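Local coordinates for protein alpha-galactosidase (Lactobacillus brevis, PDB 3MI6) that probably hydrolyses terminal, non-reducing alpha-D-galactose residues from alpha-galactosides, as a member of glycoside hydrolase family 36, at residues R491-S494 with D495-L498; I587-L590 with K591-G594; E615-Q618 with V619-V623. One frame throughout, in Å; residues are numbered along the deposited sequence.

Interaction 1 of 3, residues R491-S494 with D495-L498; sequences RLTS and DQQL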
ATOM      1  N   ARG D 491     -39.115  24.827 -27.519  1.00 56.94           N
ATOM      2  CA  ARG D 491     -39.898  25.567 -26.541  1.00 55.34           C
ATOM      3  C   ARG D 491     -39.068  26.640 -25.854  1.00 53.86           C
ATOM      4  O   ARG D 491     -39.605  27.555 -25.234  1.00 56.36           O
ATOM      5  CB  ARG D 491     -40.441  24.597 -25.491  1.00 59.60           C
ATOM      6  CG  ARG D 491     -41.110  25.258 -24.305  1.00 64.91           C
ATOM      7  CD  ARG D 491     -42.270  26.124 -24.774  1.00 72.16           C
ATOM      8  NE  ARG D 491     -42.968  26.726 -23.645  1.00 78.58           N
ATOM      9  CZ  ARG D 491     -44.118  26.274 -23.157  1.00 74.86           C
ATOM     10  NH1 ARG D 491     -44.694  25.212 -23.717  1.00 67.76           N
ATOM     11  NH2 ARG D 491     -44.691  26.886 -22.123  1.00 65.86           N
ATOM     12  N   LEU D 492     -37.753  26.517 -25.945  1.00 52.09           N
ATOM     13  CA  LEU D 492     -36.868  27.444 -25.253  1.00 51.87           C
ATOM     14  C   LEU D 492     -36.170  28.308 -26.287  1.00 51.85           C
ATOM     15  O   LEU D 492     -36.029  27.902 -27.442  1.00 54.29           O
ATOM     16  CB  LEU D 492     -35.851  26.682 -24.399  1.00 47.63           C
ATOM     17  CG  LEU D 492     -36.432  25.685 -23.388  1.00 49.34           C
ATOM     18  CD1 LEU D 492     -35.346  24.804 -22.785  1.00 45.79           C
ATOM     19  CD2 LEU D 492     -37.202  26.398 -22.280  1.00 48.61           C
ATOM     20  N   THR D 493     -35.752  29.505 -25.889  1.00 48.58           N
ATOM     21  CA  THR D 493     -35.045  30.381 -26.807  1.00 48.02           C
ATOM     22  C   THR D 493     -33.598  29.915 -26.968  1.00 48.14           C
ATOM     23  O   THR D 493     -33.197  28.909 -26.393  1.00 46.63           O
ATOM     24  CB  THR D 493     -35.101  31.838 -26.339  1.00 52.69           C
ATOM     25  OG1 THR D 493     -34.244  32.021 -25.209  1.00 50.98           O
ATOM     26  CG2 THR D 493     -36.516  32.203 -25.954  1.00 53.07           C
ATOM     27  N   SER D 494     -32.819  30.636 -27.762  1.00 49.90           N
ATOM     28  CA  SER D 494     -31.427  30.270 -27.979  1.00 44.49           C
ATOM     29  C   SER D 494     -30.645  30.314 -26.669  1.00 46.70           C
ATOM     30  O   SER D 494     -29.845  29.427 -26.379  1.00 45.72           O
ATOM     31  CB  SER D 494     -30.798  31.216 -28.993  1.00 44.20           C
ATOM     32  OG  SER D 494     -31.638  31.346 -30.125  1.00 52.59           O
ATOM     33  N   ASP D 495     -30.898  31.356 -25.885  1.00 47.27           N
ATOM     34  CA  ASP D 495     -30.202  31.596 -24.637  1.00 44.51           C
ATOM     35  C   ASP D 495     -30.583  30.600 -23.558  1.00 47.52           C
ATOM     36  O   ASP D 495     -29.792  30.327 -22.652  1.00 46.55           O
ATOM     37  CB  ASP D 495     -30.513  33.002 -24.138  1.00 49.10           C
ATOM     38  CG  ASP D 495     -29.797  34.063 -24.926  1.00 56.46           C
ATOM     39  OD1 ASP D 495     -28.593  33.869 -25.199  1.00 53.58           O
ATOM     40  OD2 ASP D 495     -30.436  35.086 -25.275  1.00 68.04           O
ATOM     41  N   GLN D 496     -31.800  30.072 -23.637  1.00 49.41           N
ATOM     42  CA  GLN D 496     -32.297  29.144 -22.625  1.00 43.92           C
ATOM     43  C   GLN D 496     -31.909  27.694 -22.868  1.00 42.87           C
ATOM     44  O   GLN D 496     -32.350  26.819 -22.129  1.00 45.65           O
ATOM     45  CB  GLN D 496     -33.813  29.212 -22.541  1.00 44.18           C
ATOM     46  CG  GLN D 496     -34.339  30.534 -22.101  1.00 48.81           C
ATOM     47  CD  GLN D 496     -35.817  30.478 -21.817  1.00 50.39           C
ATOM     48  OE1 GLN D 496     -36.613  30.131 -22.688  1.00 50.09           O
ATOM     49  NE2 GLN D 496     -36.196  30.805 -20.585  1.00 52.07           N
ATOM     50  N   GLN D 497     -31.111  27.407 -23.891  1.00 41.40           N
ATOM     51  CA  GLN D 497     -30.848  25.998 -24.201  1.00 41.72           C
ATOM     52  C   GLN D 497     -30.083  25.252 -23.097  1.00 37.64           C
ATOM     53  O   GLN D 497     -30.268  24.054 -22.904  1.00 38.22           O
ATOM     54  CB  GLN D 497     -30.182  25.829 -25.567  1.00 41.82           C
ATOM     55  CG  GLN D 497     -31.084  26.158 -26.742  1.00 42.44           C
ATOM     56  CD  GLN D 497     -32.306  25.271 -26.811  1.00 45.73           C
ATOM     57  OE1 GLN D 497     -32.213  24.056 -26.655  1.00 45.61           O
ATOM     58  NE2 GLN D 497     -33.463  25.874 -27.054  1.00 45.74           N
ATOM     59  N   LEU D 498     -29.245  25.965 -22.360  1.00 38.11           N
ATOM     60  CA  LEU D 498     -28.518  25.360 -21.255  1.00 35.78           C
ATOM     61  C   LEU D 498     -29.412  25.114 -20.058  1.00 38.27           C
ATOM     62  O   LEU D 498     -28.924  24.740 -18.991  1.00 38.43           O
ATOM     63  CB  LEU D 498     -27.366  26.251 -20.829  1.00 35.28           C
ATOM     64  CG  LEU D 498     -26.276  26.403 -21.870  1.00 32.78           C
ATOM     65  CD1 LEU D 498     -25.294  27.420 -21.394  1.00 32.61           C
ATOM     66  CD2 LEU D 498     -25.612  25.073 -22.129  1.00 31.34           C
TER
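Thr493 and Gln496 face each other across a tight bend, their CA atoms 5.2 Å apart, and the backbone torsions of Ser494, Asp495 and Gln496 describe two overlapping type I beta turns. Weak bonds close both: Gln496 N to Thr493 O, then Gln497 N to Ser494 O at 3.4 Å. The bend leads the loop after barrel strand 475-478 into helix 500-518. Thr493 and Gln496 also exchange weak bonds in both directions. Gln496 N reaches Thr493 OG1 at 3.5 Å, while Thr493 N points almost straight (169°) at Gln496 OE1; with CG beside its own backbone N (chi1 -63°) and an extended chain, Gln496 runs back past Thr493. Leu492 crosses the Gln496 side chain at about a right angle, CB to CB 3.7 Å. The Gln497 chain instead bends at CG, bringing its amide back to the preceding chain, where NE2 donates to Ser489 O. An alanine in place of Gln497 would probably cost Thr493 O and Ser489 O this shared donor, leaving the turn less firmly tied to the chain before it. Gln497 NE2 meets Thr493 O at 3.1 Å from above the carbonyl plane, 47° out of it.

Interaction 2 of 3, residues I587-L590 with K591-G594; sequences ITSL and KTRG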
ATOM      1  N   ILE D 587     -24.895 -19.680 -12.606  1.00 37.32           N
ATOM      2  CA  ILE D 587     -25.920 -20.550 -12.048  1.00 36.32           C
ATOM      3  C   ILE D 587     -25.741 -20.480 -10.555  1.00 34.75           C
ATOM      4  O   ILE D 587     -24.618 -20.458 -10.077  1.00 35.59           O
ATOM      5  CB  ILE D 587     -25.754 -22.036 -12.474  1.00 34.65           C
ATOM      6  CG1 ILE D 587     -25.848 -22.205 -13.992  1.00 34.36           C
ATOM      7  CG2 ILE D 587     -26.792 -22.924 -11.775  1.00 28.91           C
ATOM      8  CD1 ILE D 587     -25.645 -23.653 -14.455  1.00 30.11           C
ATOM      9  N   THR D 588     -26.847 -20.481  -9.825  1.00 35.42           N
ATOM     10  CA  THR D 588     -26.830 -20.249  -8.391  1.00 32.20           C
ATOM     11  C   THR D 588     -27.943 -21.034  -7.721  1.00 31.33           C
ATOM     12  O   THR D 588     -28.985 -21.243  -8.311  1.00 33.49           O
ATOM     13  CB  THR D 588     -27.046 -18.756  -8.138  1.00 33.54           C
ATOM     14  OG1 THR D 588     -25.780 -18.073  -8.212  1.00 34.78           O
ATOM     15  CG2 THR D 588     -27.652 -18.544  -6.789  1.00 33.55           C
ATOM     16  N   SER D 589     -27.755 -21.472  -6.489  1.00 32.09           N
ATOM     17  CA  SER D 589     -28.852 -22.194  -5.833  1.00 33.62           C
ATOM     18  C   SER D 589     -30.086 -21.311  -5.687  1.00 35.82           C
ATOM     19  O   SER D 589     -29.982 -20.084  -5.617  1.00 37.05           O
ATOM     20  CB  SER D 589     -28.425 -22.689  -4.454  1.00 34.46           C
ATOM     21  OG  SER D 589     -28.144 -21.590  -3.613  1.00 37.42           O
ATOM     22  N   LEU D 590     -31.263 -21.914  -5.616  1.00 34.56           N
ATOM     23  CA  LEU D 590     -32.448 -21.113  -5.330  1.00 34.16           C
ATOM     24  C   LEU D 590     -32.387 -20.518  -3.914  1.00 33.89           C
ATOM     25  O   LEU D 590     -32.919 -19.441  -3.653  1.00 32.82           O
ATOM     26  CB  LEU D 590     -33.710 -21.936  -5.543  1.00 34.01           C
ATOM     27  CG  LEU D 590     -35.067 -21.345  -5.199  1.00 36.05           C
ATOM     28  CD1 LEU D 590     -35.314 -20.046  -5.939  1.00 33.56           C
ATOM     29  CD2 LEU D 590     -36.104 -22.378  -5.564  1.00 40.88           C
ATOM     30  N   LYS D 591     -31.724 -21.223  -3.002  1.00 35.41           N
ATOM     31  CA  LYS D 591     -31.552 -20.752  -1.628  1.00 34.67           C
ATOM     32  C   LYS D 591     -30.758 -19.448  -1.566  1.00 32.92           C
ATOM     33  O   LYS D 591     -31.091 -18.547  -0.811  1.00 34.69           O
ATOM     34  CB  LYS D 591     -30.877 -21.833  -0.778  1.00 35.51           C
ATOM     35  CG  LYS D 591     -30.553 -21.422   0.653  1.00 38.25           C
ATOM     36  CD  LYS D 591     -29.499 -22.343   1.278  1.00 35.71           C
ATOM     37  CE  LYS D 591     -29.293 -21.980   2.755  1.00 42.72           C
ATOM     38  NZ  LYS D 591     -28.146 -22.708   3.422  1.00 44.85           N
ATOM     39  N   THR D 592     -29.715 -19.333  -2.367  1.00 31.52           N
ATOM     40  CA  THR D 592     -28.900 -18.136  -2.330  1.00 31.47           C
ATOM     41  C   THR D 592     -29.591 -16.938  -2.992  1.00 32.57           C
ATOM     42  O   THR D 592     -29.645 -15.856  -2.403  1.00 31.45           O
ATOM     43  CB  THR D 592     -27.517 -18.386  -2.956  1.00 34.28           C
ATOM     44  OG1 THR D 592     -26.845 -19.435  -2.234  1.00 34.58           O
ATOM     45  CG2 THR D 592     -26.674 -17.116  -2.917  1.00 29.96           C
ATOM     46  N   ARG D 593     -30.120 -17.129  -4.205  1.00 32.22           N
ATOM     47  CA  ARG D 593     -30.918 -16.096  -4.878  1.00 30.96           C
ATOM     48  C   ARG D 593     -31.986 -15.545  -3.940  1.00 31.73           C
ATOM     49  O   ARG D 593     -32.179 -14.330  -3.850  1.00 31.48           O
ATOM     50  CB  ARG D 593     -31.568 -16.601  -6.177  1.00 30.47           C
ATOM     51  CG  ARG D 593     -30.615 -17.311  -7.091  1.00 34.03           C
ATOM     52  CD  ARG D 593     -31.117 -17.442  -8.508  1.00 37.94           C
ATOM     53  NE  ARG D 593     -32.365 -18.200  -8.675  1.00 38.99           N
ATOM     54  CZ  ARG D 593     -32.456 -19.519  -8.832  1.00 36.45           C
ATOM     55  NH1 ARG D 593     -31.377 -20.282  -8.801  1.00 35.41           N
ATOM     56  NH2 ARG D 593     -33.644 -20.082  -9.001  1.00 37.23           N
ATOM     57  N   GLY D 594     -32.671 -16.442  -3.239  1.00 31.77           N
ATOM     58  CA  GLY D 594     -33.639 -16.039  -2.240  1.00 30.89           C
ATOM     59  C   GLY D 594     -33.010 -15.193  -1.149  1.00 32.93           C
ATOM     60  O   GLY D 594     -33.554 -14.140  -0.794  1.00 30.84           O
TER
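Leu590 and Arg593, one turn apart where helix 590-597 begins, carry this contact, with Thr588 as the third member. The Arg593 chain starts with CG beside its backbone N and bends at chi3 (-61°), which returns the guanidinium past the helix start. One face of that group lies against Leu590 CA, 3.6 Å from the plane and displaced from the centre of the group. The two side chains are roughly perpendicular, and Leu590 CD1 comes to 3.5 Å from Arg593 NH2. At the guanidinium edge, in plane, sits Thr588 O, 2.6 Å from Arg593 NH1. The side chains of Thr588 and Arg593 run antiparallel alongside one another: the threonine methyl CG2 lies against Arg593 CG and also reaches Thr592 CB at 3.8 Å. Two backbone bonds fix the spacing, Arg593 N to Ser589 O (3.3 Å) and Gly594 N to Leu590 O (3.0 Å); helix 613-628 lies beside Leu590. Thr592 OG1 turns to Phe727 O and Thr729 OG1, and Lys591 NZ to Thr729 O, tying this end to the C-terminal part of the chain. Thr592 N, within the first turn, is taken up by Ser589 OG at 3.0 Å (149°); the serine hydroxyl sits between its own backbone N and carbonyl carbon (chi1 64°), which turns it to Thr592 N. That serine N-cap is the classic start of an alpha helix, here one following strand 572-576 of the parallel (βα)8 barrel.

Interaction 3 of 3, residues E615-Q618 with V619-V623; sequences ELDQ and VKKQV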
ATOM      1  N   GLU D 615     -39.468 -27.342  -6.269  1.00 55.05           N
ATOM      2  CA  GLU D 615     -39.018 -25.953  -6.439  1.00 53.23           C
ATOM      3  C   GLU D 615     -40.098 -24.993  -5.955  1.00 51.56           C
ATOM      4  O   GLU D 615     -39.827 -24.066  -5.194  1.00 44.94           O
ATOM      5  CB  GLU D 615     -38.724 -25.635  -7.904  1.00 56.76           C
ATOM      6  CG  GLU D 615     -37.476 -26.247  -8.515  1.00 58.95           C
ATOM      7  CD  GLU D 615     -37.409 -25.977 -10.022  1.00 64.14           C
ATOM      8  OE1 GLU D 615     -36.602 -25.116 -10.443  1.00 66.03           O
ATOM      9  OE2 GLU D 615     -38.180 -26.606 -10.788  1.00 61.13           O
ATOM     10  N   LEU D 616     -41.323 -25.216  -6.427  1.00 53.81           N
ATOM     11  CA  LEU D 616     -42.490 -24.473  -5.956  1.00 51.88           C
ATOM     12  C   LEU D 616     -42.571 -24.432  -4.426  1.00 49.58           C
ATOM     13  O   LEU D 616     -42.776 -23.372  -3.845  1.00 48.38           O
ATOM     14  CB  LEU D 616     -43.776 -25.063  -6.549  1.00 52.58           C
ATOM     15  CG  LEU D 616     -44.563 -24.267  -7.601  1.00 52.94           C
ATOM     16  CD1 LEU D 616     -43.682 -23.266  -8.334  1.00 52.81           C
ATOM     17  CD2 LEU D 616     -45.269 -25.204  -8.580  1.00 50.98           C
ATOM     18  N   ASP D 617     -42.393 -25.578  -3.777  1.00 49.18           N
ATOM     19  CA  ASP D 617     -42.458 -25.629  -2.324  1.00 49.65           C
ATOM     20  C   ASP D 617     -41.367 -24.794  -1.667  1.00 50.20           C
ATOM     21  O   ASP D 617     -41.583 -24.183  -0.611  1.00 48.95           O
ATOM     22  CB  ASP D 617     -42.380 -27.066  -1.813  1.00 54.78           C
ATOM     23  CG  ASP D 617     -42.391 -27.137  -0.296  1.00 68.07           C
ATOM     24  OD1 ASP D 617     -43.458 -26.857   0.305  1.00 69.18           O
ATOM     25  OD2 ASP D 617     -41.330 -27.460   0.292  1.00 70.83           O
ATOM     26  N   GLN D 618     -40.191 -24.781  -2.286  1.00 48.48           N
ATOM     27  CA  GLN D 618     -39.073 -23.993  -1.789  1.00 43.80           C
ATOM     28  C   GLN D 618     -39.449 -22.517  -1.800  1.00 41.98           C
ATOM     29  O   GLN D 618     -39.240 -21.786  -0.829  1.00 40.51           O
ATOM     30  CB  GLN D 618     -37.852 -24.243  -2.660  1.00 41.88           C
ATOM     31  CG  GLN D 618     -36.544 -23.776  -2.071  1.00 44.26           C
ATOM     32  CD  GLN D 618     -35.342 -24.372  -2.785  1.00 46.24           C
ATOM     33  OE1 GLN D 618     -34.203 -23.997  -2.511  1.00 42.89           O
ATOM     34  NE2 GLN D 618     -35.592 -25.308  -3.708  1.00 44.64           N
ATOM     35  N   VAL D 619     -40.041 -22.092  -2.905  1.00 42.83           N
ATOM     36  CA  VAL D 619     -40.460 -20.714  -3.056  1.00 40.77           C
ATOM     37  C   VAL D 619     -41.541 -20.342  -2.053  1.00 39.87           C
ATOM     38  O   VAL D 619     -41.436 -19.332  -1.378  1.00 39.07           O
ATOM     39  CB  VAL D 619     -40.941 -20.441  -4.469  1.00 39.53           C
ATOM     40  CG1 VAL D 619     -41.522 -19.053  -4.552  1.00 41.17           C
ATOM     41  CG2 VAL D 619     -39.792 -20.590  -5.430  1.00 41.20           C
ATOM     42  N   LYS D 620     -42.573 -21.169  -1.955  1.00 43.15           N
ATOM     43  CA  LYS D 620     -43.640 -20.962  -0.977  1.00 42.68           C
ATOM     44  C   LYS D 620     -43.045 -20.711   0.402  1.00 40.66           C
ATOM     45  O   LYS D 620     -43.574 -19.920   1.181  1.00 40.23           O
ATOM     46  CB  LYS D 620     -44.562 -22.187  -0.936  1.00 44.67           C
ATOM     47  CG  LYS D 620     -45.859 -22.039  -0.154  1.00 42.67           C
ATOM     48  CD  LYS D 620     -46.774 -23.220  -0.491  1.00 50.58           C
ATOM     49  CE  LYS D 620     -48.251 -22.972  -0.155  1.00 53.56           C
ATOM     50  NZ  LYS D 620     -48.575 -23.278   1.272  1.00 57.37           N
ATOM     51  N   LYS D 621     -41.937 -21.381   0.705  1.00 39.34           N
ATOM     52  CA  LYS D 621     -41.366 -21.275   2.041  1.00 42.61           C
ATOM     53  C   LYS D 621     -40.543 -20.008   2.195  1.00 39.38           C
ATOM     54  O   LYS D 621     -40.583 -19.369   3.250  1.00 39.25           O
ATOM     55  CB  LYS D 621     -40.568 -22.528   2.428  1.00 46.82           C
ATOM     56  CG  LYS D 621     -41.425 -23.777   2.539  1.00 52.33           C
ATOM     57  CD  LYS D 621     -40.685 -24.931   3.199  1.00 63.18           C
ATOM     58  CE  LYS D 621     -41.616 -26.130   3.365  1.00 73.64           C
ATOM     59  NZ  LYS D 621     -40.984 -27.253   4.118  1.00 83.65           N
ATOM     60  N   GLN D 622     -39.815 -19.639   1.141  1.00 37.74           N
ATOM     61  CA  GLN D 622     -39.131 -18.350   1.113  1.00 36.70           C
ATOM     62  C   GLN D 622     -40.106 -17.199   1.400  1.00 36.29           C
ATOM     63  O   GLN D 622     -39.795 -16.284   2.173  1.00 36.17           O
ATOM     64  CB  GLN D 622     -38.432 -18.125  -0.226  1.00 35.82           C
ATOM     65  CG  GLN D 622     -37.341 -19.120  -0.544  1.00 37.08           C
ATOM     66  CD  GLN D 622     -36.535 -18.715  -1.764  1.00 36.42           C
ATOM     67  OE1 GLN D 622     -36.983 -17.901  -2.556  1.00 37.27           O
ATOM     68  NE2 GLN D 622     -35.337 -19.276  -1.916  1.00 37.24           N
ATOM     69  N   VAL D 623     -41.288 -17.259   0.791  1.00 35.18           N
ATOM     70  CA  VAL D 623     -42.305 -16.228   0.954  1.00 33.80           C
ATOM     71  C   VAL D 623     -42.890 -16.170   2.374  1.00 36.75           C
ATOM     72  O   VAL D 623     -43.070 -15.081   2.931  1.00 35.65           O
ATOM     73  CB  VAL D 623     -43.422 -16.385  -0.104  1.00 36.88           C
ATOM     74  CG1 VAL D 623     -44.556 -15.370   0.132  1.00 39.27           C
ATOM     75  CG2 VAL D 623     -42.845 -16.227  -1.499  1.00 32.38           C
TER
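Asp617 and Lys621, four residues apart on one side of helix 613-628, form the charged pair of this contact, over a backbone whose i to i+4 bonds are intact. Val619 N donates to Glu615 O at 3.0 Å and Lys620 N to Leu616 O at 2.9 Å, the latter bond almost straight (175°). Gln622 N binds Gln618 O in the carbonyl plane at 3.0 Å. Lys621 N is shared: its bond to Asp617 O, 3.1 Å, is bent to 136°, and a weak second one goes to Gln618 O, which therefore accepts from two amides. The next amide, Val623 N, continues the pattern with Val619 O.

Asp617 holds its carboxylate opposite the backbone N (chi1 178°), while Lys621 has CG beside its own N and an extended chain that carries CE and NZ alongside the Asp617 carboxylate. The two side chains cross at an oblique angle. Methylene CE of Lys621, not the ammonium, is closest to the carboxylate, 3.4 Å from Asp617 OD2; the salt bridge from Lys621 NZ to the same oxygen is long, 3.8 Å. Both residues are exposed, so the attraction is likely to be modest.

Other polar ends are met elsewhere. Glu615 OE2 accepts from Ala612 N, just before the helix. Gln622 is buried and uses both halves of its amide: OE1 bonds to Tyr604 OH and NE2 donates to Leu590 O. Helix 613-628 is thereby joined to barrel strand 601-604 and to helix 590-597, with Val619 wedged among Leu359, Leu590 and Tyr604 and Gln618 resting on Leu590.

In the fold
All three contacts are local, so they enclose no long loop and follow one another in series without nesting or crossing. Interaction 1 comes first, shaping the loop between strand 475-478 and helix 500-518, where Ser494 and Gln497 also meet a second subunit. The chain then passes through helix 500-518 and three more barrel strands, ending with 572-576, before interaction 2 starts helix 590-597. After strand 601-604 it turns into the helix of interaction 3. Interaction 1 lies on the opposite side of the chain's centre from the other two, its nearest atoms about 42 Å from interaction 2. Interactions 2 and 3, centres 12 Å apart, touch directly and join two neighbouring helices outside the barrel.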